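Local coordinates for modulator protein RSBR (Bacillus subtilis, PDB 2BNL) that regulates the general stress response as a stressosome component that stimulates the RsbT kinase toward RsbS in vitro, this chain being its N-terminal domain of globin fold, at residues 21-24 with 25-29; 109-112 with 113-116. All blocks are in the same frame, centred on the assembly; numbering follows the deposited sequence.

Interaction 1 (21-24 with 25-29); sequences LWTD and TLKEL
Thr25 turns its hydroxyl back along the helix onto the carbonyl of Leu21, OG1 lying 2.8 Å from Leu21 O and donating to it. The torsion explains the reach: with chi1 at -60° the hydroxyl sits beside the residue's own backbone N and opposite its carbonyl carbon, so it faces the preceding turn. Leu21 O also takes the ordinary helical bond from Thr25 N at 3.0 Å. The two donors come from opposite faces of the carbonyl plane, the hydroxyl tilted 33° from it, and one oxygen is thus gripped twice by a single residue. Threonine suits this buried place because the helix itself satisfies its hydroxyl.

One step round the helix, Thr23 and Lys27 cross at a slant. The Thr23 methyl CG2 lies 4.1 Å from Lys27 CD; its OG1 instead bonds to Leu19 O, the same hydroxyl-to-carbonyl bond two residues earlier. Lys27 CG rests 3.3 Å from Thr23 O, and a bend at chi3 (57°) turns the amine so that NZ stays 4.7 Å from Asp24 OD1, opposite charges near each other but not in contact; NZ also makes a long, weak ion pair with Asp39. Leu26 lays its CG 3.5 Å from Trp22 O and touches Ser46 of helix 39-54, whose Ile50 and Leu53 meet Trp22. The Trp22 ring stacks on Phe91.

With Trp22, Thr23, Thr25 and Leu26 buried and Glu28 exposed, this part of helix 15-30 suits a globin-like, all-helical domain, its threonines making the common hydroxyl bond to the carbonyl four places earlier.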
loop_
_atom_site.group_PDB
_atom_site.type_symbol
_atom_site.label_atom_id
_atom_site.label_comp_id
_atom_site.label_asym_id
_atom_site.label_seq_id
_atom_site.Cartn_x
_atom_site.Cartn_y
_atom_site.Cartn_z
ATOM N N LEU A 21 -12.370 -1.537 16.085
ATOM C CA LEU A 21 -12.589 -1.649 14.663
ATOM C C LEU A 21 -11.467 -2.454 13.933
ATOM O O LEU A 21 -11.735 -3.315 13.126
ATOM C CB LEU A 21 -12.663 -0.229 14.096
ATOM C CG LEU A 21 -13.057 -0.083 12.663
ATOM C CD1 LEU A 21 -14.581 -0.405 12.499
ATOM C CD2 LEU A 21 -12.787 1.338 12.178
ATOM N N TRP A 22 -10.236 -2.078 14.207
ATOM C CA TRP A 22 -9.075 -2.706 13.643
ATOM C C TRP A 22 -8.843 -4.115 14.141
ATOM O O TRP A 22 -8.441 -4.950 13.374
ATOM C CB TRP A 22 -7.849 -1.782 13.798
ATOM C CG TRP A 22 -8.026 -0.581 13.004
ATOM C CD1 TRP A 22 -8.935 -0.374 12.039
ATOM C CD2 TRP A 22 -7.312 0.663 13.153
ATOM N NE1 TRP A 22 -8.794 0.897 11.529
ATOM C CE2 TRP A 22 -7.792 1.534 12.186
ATOM C CE3 TRP A 22 -6.305 1.101 14.020
ATOM C CZ2 TRP A 22 -7.315 2.846 12.049
ATOM C CZ3 TRP A 22 -5.844 2.396 13.866
ATOM C CH2 TRP A 22 -6.352 3.225 12.893
ATOM N N THR A 23 -9.143 -4.382 15.419
ATOM C CA THR A 23 -9.065 -5.723 15.949
ATOM C C THR A 23 -10.064 -6.614 15.212
ATOM O O THR A 23 -9.766 -7.716 14.811
ATOM C CB THR A 23 -9.272 -5.710 17.513
ATOM O OG1 THR A 23 -8.200 -4.963 18.102
ATOM C CG2 THR A 23 -9.169 -7.173 18.022
ATOM N N ASP A 24 -11.267 -6.124 15.033
ATOM C CA ASP A 24 -12.300 -6.849 14.296
ATOM C C ASP A 24 -11.957 -7.081 12.870
ATOM O O ASP A 24 -12.275 -8.128 12.315
ATOM C CB ASP A 24 -13.674 -6.143 14.391
ATOM C CG ASP A 24 -14.258 -6.176 15.801
ATOM O OD1 ASP A 24 -13.778 -6.938 16.711
ATOM O OD2 ASP A 24 -15.160 -5.357 16.031
ATOM N N THR A 25 -11.297 -6.124 12.229
ATOM C CA THR A 25 -10.828 -6.307 10.833
ATOM C C THR A 25 -9.823 -7.434 10.763
ATOM O O THR A 25 -9.958 -8.281 9.921
ATOM C CB THR A 25 -10.211 -4.975 10.355
ATOM O OG1 THR A 25 -11.202 -3.964 10.414
ATOM C CG2 THR A 25 -9.608 -5.070 8.976
ATOM N N LEU A 26 -8.840 -7.482 11.693
ATOM C CA LEU A 26 -7.846 -8.551 11.728
ATOM C C LEU A 26 -8.485 -9.892 11.904
ATOM O O LEU A 26 -8.163 -10.841 11.217
ATOM C CB LEU A 26 -6.808 -8.329 12.830
ATOM C CG LEU A 26 -5.866 -7.151 12.600
ATOM C CD1 LEU A 26 -5.105 -6.842 13.793
ATOM C CD2 LEU A 26 -4.851 -7.393 11.421
ATOM N N LYS A 27 -9.430 -9.948 12.808
ATOM C CA LYS A 27 -10.097 -11.177 13.082
ATOM C C LYS A 27 -10.853 -11.675 11.865
ATOM O O LYS A 27 -10.794 -12.850 11.512
ATOM C CB LYS A 27 -11.001 -10.972 14.273
ATOM C CG LYS A 27 -10.246 -10.868 15.598
ATOM C CD LYS A 27 -11.222 -10.475 16.759
ATOM C CE LYS A 27 -12.317 -11.432 16.862
ATOM N NZ LYS A 27 -13.074 -11.363 18.166
ATOM N N GLU A 28 -11.569 -10.763 11.211
ATOM C CA GLU A 28 -12.336 -11.094 9.981
ATOM C C GLU A 28 -11.412 -11.637 8.930
ATOM O O GLU A 28 -11.677 -12.634 8.293
ATOM C CB GLU A 28 -13.049 -9.819 9.478
ATOM C CG GLU A 28 -13.864 -9.954 8.259
ATOM C CD GLU A 28 -14.398 -8.581 7.736
ATOM O OE1 GLU A 28 -14.569 -7.585 8.527
ATOM O OE2 GLU A 28 -14.544 -8.487 6.510
ATOM N N LEU A 29 -10.289 -10.978 8.760
ATOM C CA LEU A 29 -9.348 -11.429 7.777
ATOM C C LEU A 29 -8.704 -12.752 8.121
ATOM O O LEU A 29 -8.438 -13.583 7.188
ATOM C CB LEU A 29 -8.277 -10.359 7.509
ATOM C CG LEU A 29 -8.739 -9.089 6.841
ATOM C CD1 LEU A 29 -7.617 -8.023 6.926
ATOM C CD2 LEU A 29 -9.130 -9.366 5.439
#

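Interaction 2 (109-112 with 113-116); sequences STEL and IWQI
From Ser109 to Ile116 the backbone forms just over two turns of alpha helix, with Ile113 N, Trp114 N, Gln115 N and Ile116 N each bonded to the carbonyl four residues earlier; the bond from Trp114 N to Thr110 O is 3.1 Å long.

Trp114 meets two side chains of the preceding turn, Thr110 and Glu111. It lies alongside Thr110, both pointing the same way, and the Thr110 methyl CG2 approaches the indole nitrogen NE1 to 3.4 Å. That methyl is anti to its backbone N (chi1 of OG1 -65°), which puts it next to the indole and sends the hydroxyl elsewhere, to Thr110 of the second subunit. Glu111 bends at chi2 (-39°) and folds its carboxylate back to the indole edge, where CD lies in the ring plane and OE1 is 3.6 Å from Trp114 CD1. The carboxylate and ring planes stand 38° apart. A water joins the two polar ends, donating a hydrogen bond to Glu111 OE1 at 3.1 Å and accepting one from Trp114 NE1 at 3.2 Å, so the indole N-H is satisfied without a direct bond to the acid.

Elsewhere on the helix, Leu112 CD1 lies 3.8 Å from Ile116 CD1, the two side chains crossing at a slant. Gln115 crosses Leu112 at about a right angle, its OE1 3.9 Å from Leu112 CD1. Branched apolar chains suit this side, since Leu112, Ile113 and Ile116 meet helix 81-100 through Met99, Tyr96 and Trp92, while Gln115 and Ile116 also touch helix 5-13. Trp114 faces the second subunit, its ring meeting Tyr96 there, and Ile113 packs on its own counterpart across this dimer interface.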
loop_
_atom_site.group_PDB
_atom_site.type_symbol
_atom_site.label_atom_id
_atom_site.label_comp_id
_atom_site.label_asym_id
_atom_site.label_seq_id
_atom_site.Cartn_x
_atom_site.Cartn_y
_atom_site.Cartn_z
ATOM N N SER A 109 -15.532 14.507 0.776
ATOM C CA SER A 109 -15.046 13.130 0.901
ATOM C C SER A 109 -13.663 12.910 0.268
ATOM O O SER A 109 -12.806 12.259 0.843
ATOM C CB SER A 109 -16.022 12.203 0.199
ATOM O OG SER A 109 -17.175 12.201 0.960
ATOM N N THR A 110 -13.484 13.486 -0.910
ATOM C CA THR A 110 -12.267 13.330 -1.659
ATOM C C THR A 110 -11.089 13.921 -0.854
ATOM O O THR A 110 -10.086 13.262 -0.658
ATOM C CB THR A 110 -12.465 13.904 -3.094
ATOM O OG1 THR A 110 -13.448 13.092 -3.735
ATOM C CG2 THR A 110 -11.219 13.839 -3.935
ATOM N N GLU A 111 -11.245 15.120 -0.350
ATOM C CA GLU A 111 -10.182 15.674 0.469
ATOM C C GLU A 111 -9.906 14.916 1.765
ATOM O O GLU A 111 -8.757 14.766 2.104
ATOM C CB GLU A 111 -10.372 17.214 0.667
ATOM C CG GLU A 111 -10.273 17.910 -0.824
ATOM C CD GLU A 111 -9.152 17.289 -1.816
ATOM O OE1 GLU A 111 -9.477 16.843 -2.983
ATOM O OE2 GLU A 111 -7.937 17.266 -1.401
ATOM N N LEU A 112 -10.941 14.405 2.434
ATOM C CA LEU A 112 -10.743 13.447 3.477
ATOM C C LEU A 112 -9.904 12.218 3.110
ATOM O O LEU A 112 -9.042 11.817 3.855
ATOM C CB LEU A 112 -12.095 13.010 4.045
ATOM C CG LEU A 112 -12.032 11.986 5.175
ATOM C CD1 LEU A 112 -11.217 12.522 6.410
ATOM C CD2 LEU A 112 -13.452 11.603 5.639
ATOM N N ILE A 113 -10.182 11.562 1.990
ATOM C CA ILE A 113 -9.352 10.504 1.528
ATOM C C ILE A 113 -7.888 10.918 1.355
ATOM O O ILE A 113 -6.985 10.174 1.714
ATOM C CB ILE A 113 -9.888 9.964 0.175
ATOM C CG1 ILE A 113 -11.247 9.285 0.395
ATOM C CG2 ILE A 113 -8.838 9.011 -0.520
ATOM C CD1 ILE A 113 -11.949 9.002 -0.904
ATOM N N TRP A 114 -7.650 12.054 0.733
ATOM C CA TRP A 114 -6.270 12.485 0.526
ATOM C C TRP A 114 -5.541 12.838 1.845
ATOM O O TRP A 114 -4.294 12.653 1.965
ATOM C CB TRP A 114 -6.263 13.622 -0.506
ATOM C CG TRP A 114 -6.721 13.189 -1.850
ATOM C CD1 TRP A 114 -7.638 13.805 -2.593
ATOM C CD2 TRP A 114 -6.280 12.056 -2.619
ATOM N NE1 TRP A 114 -7.867 13.119 -3.750
ATOM C CE2 TRP A 114 -7.050 12.029 -3.788
ATOM C CE3 TRP A 114 -5.334 11.018 -2.407
ATOM C CZ2 TRP A 114 -6.878 11.075 -4.765
ATOM C CZ3 TRP A 114 -5.165 10.092 -3.351
ATOM C CH2 TRP A 114 -5.942 10.119 -4.540
ATOM N N GLN A 115 -6.294 13.336 2.813
ATOM C CA GLN A 115 -5.782 13.581 4.164
ATOM C C GLN A 115 -5.412 12.321 4.828
ATOM O O GLN A 115 -4.315 12.155 5.413
ATOM C CB GLN A 115 -6.837 14.301 5.030
ATOM C CG GLN A 115 -7.006 15.755 4.664
ATOM C CD GLN A 115 -8.097 16.373 5.510
ATOM O OE1 GLN A 115 -9.078 15.712 5.866
ATOM N NE2 GLN A 115 -7.847 17.584 5.960
ATOM N N ILE A 116 -6.262 11.348 4.675
ATOM C CA ILE A 116 -5.962 10.046 5.230
ATOM C C ILE A 116 -4.752 9.385 4.608
ATOM O O ILE A 116 -3.850 8.861 5.346
ATOM C CB ILE A 116 -7.190 9.126 5.140
ATOM C CG1 ILE A 116 -8.273 9.618 6.156
ATOM C CG2 ILE A 116 -6.806 7.744 5.446
ATOM C CD1 ILE A 116 -9.639 9.051 5.929
HETATM O O HOH W 1 -9.109 15.385 -5.688
#

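Interactions 1 and 2 lie in series along one globin-like domain, on helix 15-30 and at the start of helix 109-135. Their centres are 23 Å apart and their nearest atoms about 8 Å, so they do not touch. Helix 81-100 joins them: Phe91 and Arg94 meet the 21-29 segment, whereas Trp92, Tyr96 and Met99 meet 109-116. Their surroundings differ. Interaction 1 is packed within its own chain against helices 39-54 and 81-100, and no other subunit touches it; interaction 2 also faces the second subunit and therefore contributes to the dimer. This N-terminal domain belongs to what has been described as a nonheme globin.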